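Local coordinates for protein N-acetyl-beta-D glucosaminidase (PDB 4ZM6) that probably hydrolyses beta-N-acetylglucosaminides through its family 3 glycoside hydrolase region and, through a GCN5-related region that binds acetyl-CoA, acetylates glucosamine, at residues 31-44 with 65-79. Sequence-based numbering, arbitrary orientation.
Sequences IDLIENHNLGSIIL and IARNAGHKRPLFIAV
Strands 41-44 and 76-79 are parallel neighbours, connected through helix 52-68 in a beta-alpha-beta crossover and paired in register S41/F76, I42/I77 and I43/A78. F76 N donates to G40 O (3.0 Å), and I42 bonds to the residues on either side of I77: I42 N to F76 O, and A78 N to I42 O, nearly straight (174°); L44 N to A78 O is more bent. This pairing belongs to the parallel sheet of the TIM-barrel-type domain of family 3. On the face carrying I42, L44 and I77, L44 CD1 meets I77 CG2. L75 CD1 touches both I42 CG1 and I34 CD1 (4.0 Å each), linking sheet to helix. Helices 28-37 and 52-68 meet at I34, whose chi1 of -64° sets CG1 beside the backbone N and turns CG2 to A66 CB (4.0 Å) and the H71 ring, with I31 CG1 against I65 CD1 beside it. The H71 ring is held from both segments: ND1 donates to A66 O (2.8 Å), which also accepts from H71 N, a bond of the Schellman motif ending helix 52-68 at G70, while NE2 makes a weak bond to L39 O. Farther out, E35 CG rests on A69 CB at 3.7 Å.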
ATOM      1  N   ILE A  31      13.876  20.906 -42.648  1.00112.38           N
ATOM      2  CA  ILE A  31      13.390  20.413 -43.942  1.00110.39           C
ATOM      3  C   ILE A  31      14.323  19.323 -44.492  1.00109.62           C
ATOM      4  O   ILE A  31      13.859  18.308 -45.021  1.00 97.86           O
ATOM      5  CB  ILE A  31      13.218  21.565 -44.962  1.00110.30           C
ATOM      6  CG1 ILE A  31      12.019  22.434 -44.564  1.00111.42           C
ATOM      7  CG2 ILE A  31      13.019  21.021 -46.374  1.00109.98           C
ATOM      8  CD1 ILE A  31      11.984  23.799 -45.219  1.00111.81           C
ATOM      9  N   ASP A  32      15.632  19.538 -44.356  1.00112.74           N
ATOM     10  CA  ASP A  32      16.633  18.541 -44.750  1.00113.62           C
ATOM     11  C   ASP A  32      16.488  17.277 -43.907  1.00114.79           C
ATOM     12  O   ASP A  32      16.354  16.177 -44.449  1.00112.99           O
ATOM     13  CB  ASP A  32      18.054  19.113 -44.607  1.00112.16           C
ATOM     14  CG  ASP A  32      19.145  18.092 -44.931  1.00110.62           C
ATOM     15  OD1 ASP A  32      18.927  17.213 -45.795  1.00106.25           O
ATOM     16  OD2 ASP A  32      20.232  18.177 -44.321  1.00107.32           O
ATOM     17  N   LEU A  33      16.506  17.454 -42.586  1.00115.02           N
ATOM     18  CA  LEU A  33      16.443  16.338 -41.633  1.00112.09           C
ATOM     19  C   LEU A  33      15.237  15.437 -41.878  1.00105.81           C
ATOM     20  O   LEU A  33      15.370  14.213 -41.919  1.00100.08           O
ATOM     21  CB  LEU A  33      16.414  16.859 -40.191  1.00115.33           C
ATOM     22  CG  LEU A  33      17.695  17.528 -39.683  1.00119.50           C
ATOM     23  CD1 LEU A  33      17.462  18.189 -38.332  1.00119.82           C
ATOM     24  CD2 LEU A  33      18.838  16.526 -39.601  1.00121.82           C
ATOM     25  N   ILE A  34      14.068  16.052 -42.047  1.00102.12           N
ATOM     26  CA  ILE A  34      12.840  15.309 -42.323  1.00104.88           C
ATOM     27  C   ILE A  34      12.967  14.588 -43.666  1.00107.70           C
ATOM     28  O   ILE A  34      12.810  13.367 -43.744  1.00104.73           O
ATOM     29  CB  ILE A  34      11.593  16.233 -42.333  1.00104.08           C
ATOM     30  CG1 ILE A  34      11.360  16.855 -40.949  1.00103.37           C
ATOM     31  CG2 ILE A  34      10.339  15.464 -42.738  1.00101.45           C
ATOM     32  CD1 ILE A  34      10.520  18.116 -40.978  1.00102.63           C
ATOM     33  N   GLU A  35      13.292  15.349 -44.708  1.00111.86           N
ATOM     34  CA  GLU A  35      13.236  14.854 -46.085  1.00112.28           C
ATOM     35  C   GLU A  35      14.318  13.818 -46.422  1.00110.30           C
ATOM     36  O   GLU A  35      14.032  12.816 -47.084  1.00104.19           O
ATOM     37  CB  GLU A  35      13.292  16.034 -47.062  1.00112.03           C
ATOM     38  CG  GLU A  35      12.781  15.718 -48.462  1.00110.72           C
ATOM     39  CD  GLU A  35      12.311  16.948 -49.220  1.00109.93           C
ATOM     40  OE1 GLU A  35      12.100  16.831 -50.444  1.00108.87           O
ATOM     41  OE2 GLU A  35      12.146  18.025 -48.601  1.00106.74           O
ATOM     42  N   ASN A  36      15.546  14.055 -45.959  1.00111.49           N
ATOM     43  CA  ASN A  36      16.683  13.171 -46.259  1.00114.75           C
ATOM     44  C   ASN A  36      16.865  12.047 -45.245  1.00113.43           C
ATOM     45  O   ASN A  36      17.062  10.889 -45.621  1.00107.05           O
ATOM     46  CB  ASN A  36      17.986  13.977 -46.339  1.00116.86           C
ATOM     47  CG  ASN A  36      18.131  14.727 -47.648  1.00117.68           C
ATOM     48  OD1 ASN A  36      18.621  14.177 -48.635  1.00118.72           O
ATOM     49  ND2 ASN A  36      17.715  15.992 -47.663  1.00115.29           N
ATOM     50  N   HIS A  37      16.796  12.399 -43.964  1.00116.99           N
ATOM     51  CA  HIS A  37      17.190  11.501 -42.878  1.00115.72           C
ATOM     52  C   HIS A  37      16.016  10.906 -42.086  1.00112.51           C
ATOM     53  O   HIS A  37      16.226  10.317 -41.023  1.00113.85           O
ATOM     54  CB  HIS A  37      18.143  12.247 -41.944  1.00117.58           C
ATOM     55  CG  HIS A  37      19.247  12.953 -42.668  1.00119.54           C
ATOM     56  ND1 HIS A  37      20.453  12.351 -42.954  1.00120.61           N
ATOM     57  CD2 HIS A  37      19.317  14.201 -43.187  1.00120.44           C
ATOM     58  CE1 HIS A  37      21.223  13.202 -43.606  1.00123.07           C
ATOM     59  NE2 HIS A  37      20.557  14.331 -43.762  1.00123.00           N
ATOM     60  N   ASN A  38      14.795  11.060 -42.608  1.00107.22           N
ATOM     61  CA  ASN A  38      13.600  10.400 -42.064  1.00102.27           C
ATOM     62  C   ASN A  38      13.312  10.738 -40.592  1.00100.18           C
ATOM     63  O   ASN A  38      12.847   9.883 -39.836  1.00 98.26           O
ATOM     64  CB  ASN A  38      13.725   8.876 -42.251  1.00100.11           C
ATOM     65  CG  ASN A  38      12.382   8.151 -42.226  1.00 97.24           C
ATOM     66  OD1 ASN A  38      11.330   8.740 -42.470  1.00 97.44           O
ATOM     67  ND2 ASN A  38      12.423   6.855 -41.942  1.00 92.46           N
ATOM     68  N   LEU A  39      13.580  11.986 -40.200  1.00 98.00           N
ATOM     69  CA  LEU A  39      13.330  12.446 -38.826  1.00 96.27           C
ATOM     70  C   LEU A  39      11.869  12.168 -38.469  1.00 99.07           C
ATOM     71  O   LEU A  39      10.972  12.478 -39.256  1.00101.94           O
ATOM     72  CB  LEU A  39      13.621  13.948 -38.683  1.00 93.98           C
ATOM     73  CG  LEU A  39      14.257  14.483 -37.389  1.00 95.21           C
ATOM     74  CD1 LEU A  39      13.898  15.953 -37.203  1.00 95.69           C
ATOM     75  CD2 LEU A  39      13.860  13.701 -36.150  1.00 95.54           C
ATOM     76  N   GLY A  40      11.637  11.580 -37.294  1.00 97.14           N
ATOM     77  CA  GLY A  40      10.299  11.143 -36.890  1.00 91.85           C
ATOM     78  C   GLY A  40       9.559  12.005 -35.882  1.00 88.30           C
ATOM     79  O   GLY A  40       8.353  11.833 -35.703  1.00 89.75           O
ATOM     80  N   SER A  41      10.265  12.913 -35.208  1.00 82.46           N
ATOM     81  CA  SER A  41       9.655  13.740 -34.170  1.00 80.88           C
ATOM     82  C   SER A  41      10.261  15.141 -34.136  1.00 79.92           C
ATOM     83  O   SER A  41      11.456  15.314 -34.361  1.00 78.36           O
ATOM     84  CB  SER A  41       9.818  13.079 -32.796  1.00 81.55           C
ATOM     85  OG  SER A  41       9.720  11.663 -32.875  1.00 81.89           O
ATOM     86  N   ILE A  42       9.422  16.130 -33.847  1.00 80.97           N
ATOM     87  CA  ILE A  42       9.841  17.524 -33.719  1.00 83.46           C
ATOM     88  C   ILE A  42       9.529  17.989 -32.304  1.00 86.25           C
ATOM     89  O   ILE A  42       8.620  17.459 -31.665  1.00 90.95           O
ATOM     90  CB  ILE A  42       9.080  18.434 -34.713  1.00 84.40           C
ATOM     91  CG1 ILE A  42       9.239  17.930 -36.155  1.00 85.18           C
ATOM     92  CG2 ILE A  42       9.535  19.887 -34.596  1.00 82.06           C
ATOM     93  CD1 ILE A  42      10.664  17.936 -36.674  1.00 85.52           C
ATOM     94  N   ILE A  43      10.283  18.976 -31.822  1.00 87.97           N
ATOM     95  CA  ILE A  43       9.985  19.643 -30.548  1.00 87.65           C
ATOM     96  C   ILE A  43       9.934  21.157 -30.761  1.00 83.17           C
ATOM     97  O   ILE A  43      10.722  21.709 -31.528  1.00 84.09           O
ATOM     98  CB  ILE A  43      10.997  19.271 -29.432  1.00 90.48           C
ATOM     99  CG1 ILE A  43      10.733  20.099 -28.164  1.00 94.48           C
ATOM    100  CG2 ILE A  43      12.434  19.448 -29.905  1.00 90.00           C
ATOM    101  CD1 ILE A  43      11.428  19.582 -26.920  1.00 95.15           C
ATOM    102  N   LEU A  44       9.002  21.813 -30.077  1.00 79.01           N
ATOM    103  CA  LEU A  44       8.771  23.246 -30.234  1.00 77.46           C
ATOM    104  C   LEU A  44       8.901  23.995 -28.908  1.00 78.34           C
ATOM    105  O   LEU A  44       8.706  23.423 -27.830  1.00 80.82           O
ATOM    106  CB  LEU A  44       7.377  23.486 -30.814  1.00 77.69           C
ATOM    107  CG  LEU A  44       7.009  22.740 -32.102  1.00 76.35           C
ATOM    108  CD1 LEU A  44       5.584  23.083 -32.506  1.00 75.52           C
ATOM    109  CD2 LEU A  44       7.976  23.074 -33.226  1.00 76.30           C
ATOM    110  N   ILE A  65       5.468  18.460 -45.652  1.00118.30           N
ATOM    111  CA  ILE A  65       6.813  18.097 -46.104  1.00116.49           C
ATOM    112  C   ILE A  65       7.142  16.638 -45.777  1.00115.09           C
ATOM    113  O   ILE A  65       7.804  15.955 -46.561  1.00114.61           O
ATOM    114  CB  ILE A  65       7.869  19.035 -45.478  1.00117.87           C
ATOM    115  CG1 ILE A  65       7.735  20.445 -46.072  1.00119.64           C
ATOM    116  CG2 ILE A  65       9.283  18.510 -45.697  1.00118.21           C
ATOM    117  CD1 ILE A  65       8.269  21.542 -45.178  1.00120.42           C
ATOM    118  N   ALA A  66       6.671  16.171 -44.622  1.00112.91           N
ATOM    119  CA  ALA A  66       6.884  14.792 -44.197  1.00110.96           C
ATOM    120  C   ALA A  66       6.173  13.794 -45.107  1.00108.18           C
ATOM    121  O   ALA A  66       6.721  12.733 -45.409  1.00106.81           O
ATOM    122  CB  ALA A  66       6.424  14.608 -42.759  1.00112.88           C
ATOM    123  N   ARG A  67       4.958  14.131 -45.537  1.00109.68           N
ATOM    124  CA  ARG A  67       4.174  13.244 -46.402  1.00110.91           C
ATOM    125  C   ARG A  67       4.730  13.202 -47.823  1.00115.56           C
ATOM    126  O   ARG A  67       4.852  12.124 -48.414  1.00114.55           O
ATOM    127  CB  ARG A  67       2.704  13.663 -46.430  1.00106.43           C
ATOM    128  CG  ARG A  67       1.825  12.730 -47.258  1.00103.76           C
ATOM    129  CD  ARG A  67       0.440  12.595 -46.652  1.00101.19           C
ATOM    130  NE  ARG A  67      -0.340  11.475 -47.181  1.00 99.18           N
ATOM    131  CZ  ARG A  67      -0.097  10.185 -46.942  1.00 96.83           C
ATOM    132  NH1 ARG A  67       0.941   9.808 -46.201  1.00 95.93           N
ATOM    133  NH2 ARG A  67      -0.891   9.259 -47.467  1.00 93.72           N
ATOM    134  N   ASN A  68       5.052  14.375 -48.368  1.00118.14           N
ATOM    135  CA  ASN A  68       5.697  14.471 -49.679  1.00118.90           C
ATOM    136  C   ASN A  68       7.020  13.712 -49.719  1.00117.08           C
ATOM    137  O   ASN A  68       7.351  13.088 -50.728  1.00124.23           O
ATOM    138  CB  ASN A  68       5.942  15.937 -50.072  1.00119.80           C
ATOM    139  CG  ASN A  68       4.725  16.595 -50.707  1.00120.81           C
ATOM    140  OD1 ASN A  68       3.699  15.957 -50.957  1.00115.96           O
ATOM    141  ND2 ASN A  68       4.846  17.888 -50.987  1.00120.84           N
ATOM    142  N   ALA A  69       7.764  13.761 -48.614  1.00110.24           N
ATOM    143  CA  ALA A  69       9.059  13.088 -48.515  1.00105.35           C
ATOM    144  C   ALA A  69       8.968  11.565 -48.343  1.00103.20           C
ATOM    145  O   ALA A  69      10.000  10.897 -48.269  1.00102.08           O
ATOM    146  CB  ALA A  69       9.871  13.690 -47.381  1.00105.30           C
ATOM    147  N   GLY A  70       7.751  11.026 -48.256  1.00102.89           N
ATOM    148  CA  GLY A  70       7.524   9.580 -48.306  1.00 99.44           C
ATOM    149  C   GLY A  70       7.602   8.843 -46.978  1.00 97.67           C
ATOM    150  O   GLY A  70       7.920   7.652 -46.954  1.00 92.70           O
ATOM    151  N   HIS A  71       7.303   9.535 -45.878  1.00 97.89           N
ATOM    152  CA  HIS A  71       7.279   8.906 -44.551  1.00 98.10           C
ATOM    153  C   HIS A  71       6.141   7.906 -44.455  1.00 96.96           C
ATOM    154  O   HIS A  71       5.043   8.162 -44.955  1.00 98.95           O
ATOM    155  CB  HIS A  71       7.087   9.946 -43.448  1.00100.31           C
ATOM    156  CG  HIS A  71       8.331  10.694 -43.096  1.00102.02           C
ATOM    157  ND1 HIS A  71       8.844  11.696 -43.888  1.00103.46           N
ATOM    158  CD2 HIS A  71       9.153  10.600 -42.025  1.00103.78           C
ATOM    159  CE1 HIS A  71       9.937  12.180 -43.328  1.00104.67           C
ATOM    160  NE2 HIS A  71      10.147  11.532 -42.195  1.00105.39           N
ATOM    161  N   LYS A  72       6.394   6.776 -43.800  1.00 94.02           N
ATOM    162  CA  LYS A  72       5.351   5.779 -43.574  1.00 91.97           C
ATOM    163  C   LYS A  72       4.309   6.317 -42.585  1.00 91.97           C
ATOM    164  O   LYS A  72       3.105   6.182 -42.817  1.00 93.52           O
ATOM    165  CB  LYS A  72       5.953   4.464 -43.067  1.00 91.31           C
ATOM    166  CG  LYS A  72       5.012   3.274 -43.184  1.00 93.34           C
ATOM    167  CD  LYS A  72       5.691   1.974 -42.776  1.00 94.78           C
ATOM    168  CE  LYS A  72       4.697   0.825 -42.681  1.00 94.58           C
ATOM    169  NZ  LYS A  72       5.268  -0.342 -41.951  1.00 96.48           N
ATOM    170  N   ARG A  73       4.778   6.941 -41.503  1.00 87.45           N
ATOM    171  CA  ARG A  73       3.895   7.507 -40.481  1.00 83.73           C
ATOM    172  C   ARG A  73       4.142   8.997 -40.271  1.00 81.03           C
ATOM    173  O   ARG A  73       5.241   9.482 -40.538  1.00 80.89           O
ATOM    174  CB  ARG A  73       4.089   6.777 -39.159  1.00 84.24           C
ATOM    175  CG  ARG A  73       3.597   5.348 -39.190  1.00 85.30           C
ATOM    176  CD  ARG A  73       3.811   4.666 -37.855  1.00 87.75           C
ATOM    177  NE  ARG A  73       3.519   3.237 -37.937  1.00 91.29           N
ATOM    178  CZ  ARG A  73       4.337   2.322 -38.455  1.00 92.38           C
ATOM    179  NH1 ARG A  73       5.520   2.665 -38.964  1.00 91.81           N
ATOM    180  NH2 ARG A  73       3.963   1.046 -38.473  1.00 92.90           N
ATOM    181  N   PRO A  74       3.123   9.725 -39.775  1.00 77.28           N
ATOM    182  CA  PRO A  74       3.274  11.166 -39.556  1.00 75.13           C
ATOM    183  C   PRO A  74       4.261  11.505 -38.452  1.00 74.79           C
ATOM    184  O   PRO A  74       4.567  10.668 -37.607  1.00 74.20           O
ATOM    185  CB  PRO A  74       1.861  11.632 -39.166  1.00 75.24           C
ATOM    186  CG  PRO A  74       0.947  10.489 -39.449  1.00 76.16           C
ATOM    187  CD  PRO A  74       1.778   9.247 -39.408  1.00 77.07           C
ATOM    188  N   LEU A  75       4.764  12.732 -38.484  1.00 76.37           N
ATOM    189  CA  LEU A  75       5.661  13.236 -37.454  1.00 77.20           C
ATOM    190  C   LEU A  75       4.962  13.355 -36.109  1.00 75.75           C
ATOM    191  O   LEU A  75       3.748  13.554 -36.044  1.00 74.91           O
ATOM    192  CB  LEU A  75       6.190  14.627 -37.833  1.00 79.52           C
ATOM    193  CG  LEU A  75       7.012  14.789 -39.114  1.00 78.88           C
ATOM    194  CD1 LEU A  75       7.440  16.242 -39.263  1.00 78.69           C
ATOM    195  CD2 LEU A  75       8.222  13.869 -39.114  1.00 79.15           C
ATOM    196  N   PHE A  76       5.746  13.221 -35.043  1.00 72.79           N
ATOM    197  CA  PHE A  76       5.344  13.676 -33.725  1.00 71.33           C
ATOM    198  C   PHE A  76       5.793  15.126 -33.621  1.00 72.36           C
ATOM    199  O   PHE A  76       6.878  15.472 -34.078  1.00 74.18           O
ATOM    200  CB  PHE A  76       6.010  12.850 -32.616  1.00 71.44           C
ATOM    201  CG  PHE A  76       5.146  11.748 -32.058  1.00 69.62           C
ATOM    202  CD1 PHE A  76       3.912  12.036 -31.489  1.00 70.63           C
ATOM    203  CD2 PHE A  76       5.587  10.429 -32.054  1.00 68.38           C
ATOM    204  CE1 PHE A  76       3.119  11.027 -30.961  1.00 70.95           C
ATOM    205  CE2 PHE A  76       4.802   9.417 -31.524  1.00 69.08           C
ATOM    206  CZ  PHE A  76       3.566   9.715 -30.977  1.00 69.90           C
ATOM    207  N   ILE A  77       4.955  15.966 -33.024  1.00 73.12           N
ATOM    208  CA  ILE A  77       5.293  17.362 -32.767  1.00 72.53           C
ATOM    209  C   ILE A  77       5.105  17.625 -31.271  1.00 72.49           C
ATOM    210  O   ILE A  77       3.992  17.874 -30.799  1.00 72.48           O
ATOM    211  CB  ILE A  77       4.421  18.311 -33.610  1.00 74.75           C
ATOM    212  CG1 ILE A  77       4.632  18.022 -35.100  1.00 75.89           C
ATOM    213  CG2 ILE A  77       4.740  19.771 -33.300  1.00 74.81           C
ATOM    214  CD1 ILE A  77       3.812  18.902 -36.022  1.00 77.81           C
ATOM    215  N   ALA A  78       6.210  17.569 -30.535  1.00 71.12           N
ATOM    216  CA  ALA A  78       6.182  17.622 -29.080  1.00 68.89           C
ATOM    217  C   ALA A  78       6.361  19.038 -28.538  1.00 67.58           C
ATOM    218  O   ALA A  78       6.687  19.960 -29.284  1.00 67.13           O
ATOM    219  CB  ALA A  78       7.254  16.705 -28.513  1.00 69.31           C
ATOM    220  N   VAL A  79       6.143  19.190 -27.233  1.00 65.21           N
ATOM    221  CA  VAL A  79       6.271  20.477 -26.558  1.00 63.56           C
ATOM    222  C   VAL A  79       6.315  20.296 -25.032  1.00 64.75           C
ATOM    223  O   VAL A  79       5.704  19.373 -24.492  1.00 68.76           O
ATOM    224  CB  VAL A  79       5.105  21.417 -26.948  1.00 63.83           C
ATOM    225  CG1 VAL A  79       3.797  20.966 -26.315  1.00 64.26           C
ATOM    226  CG2 VAL A  79       5.413  22.852 -26.556  1.00 66.08           C
TER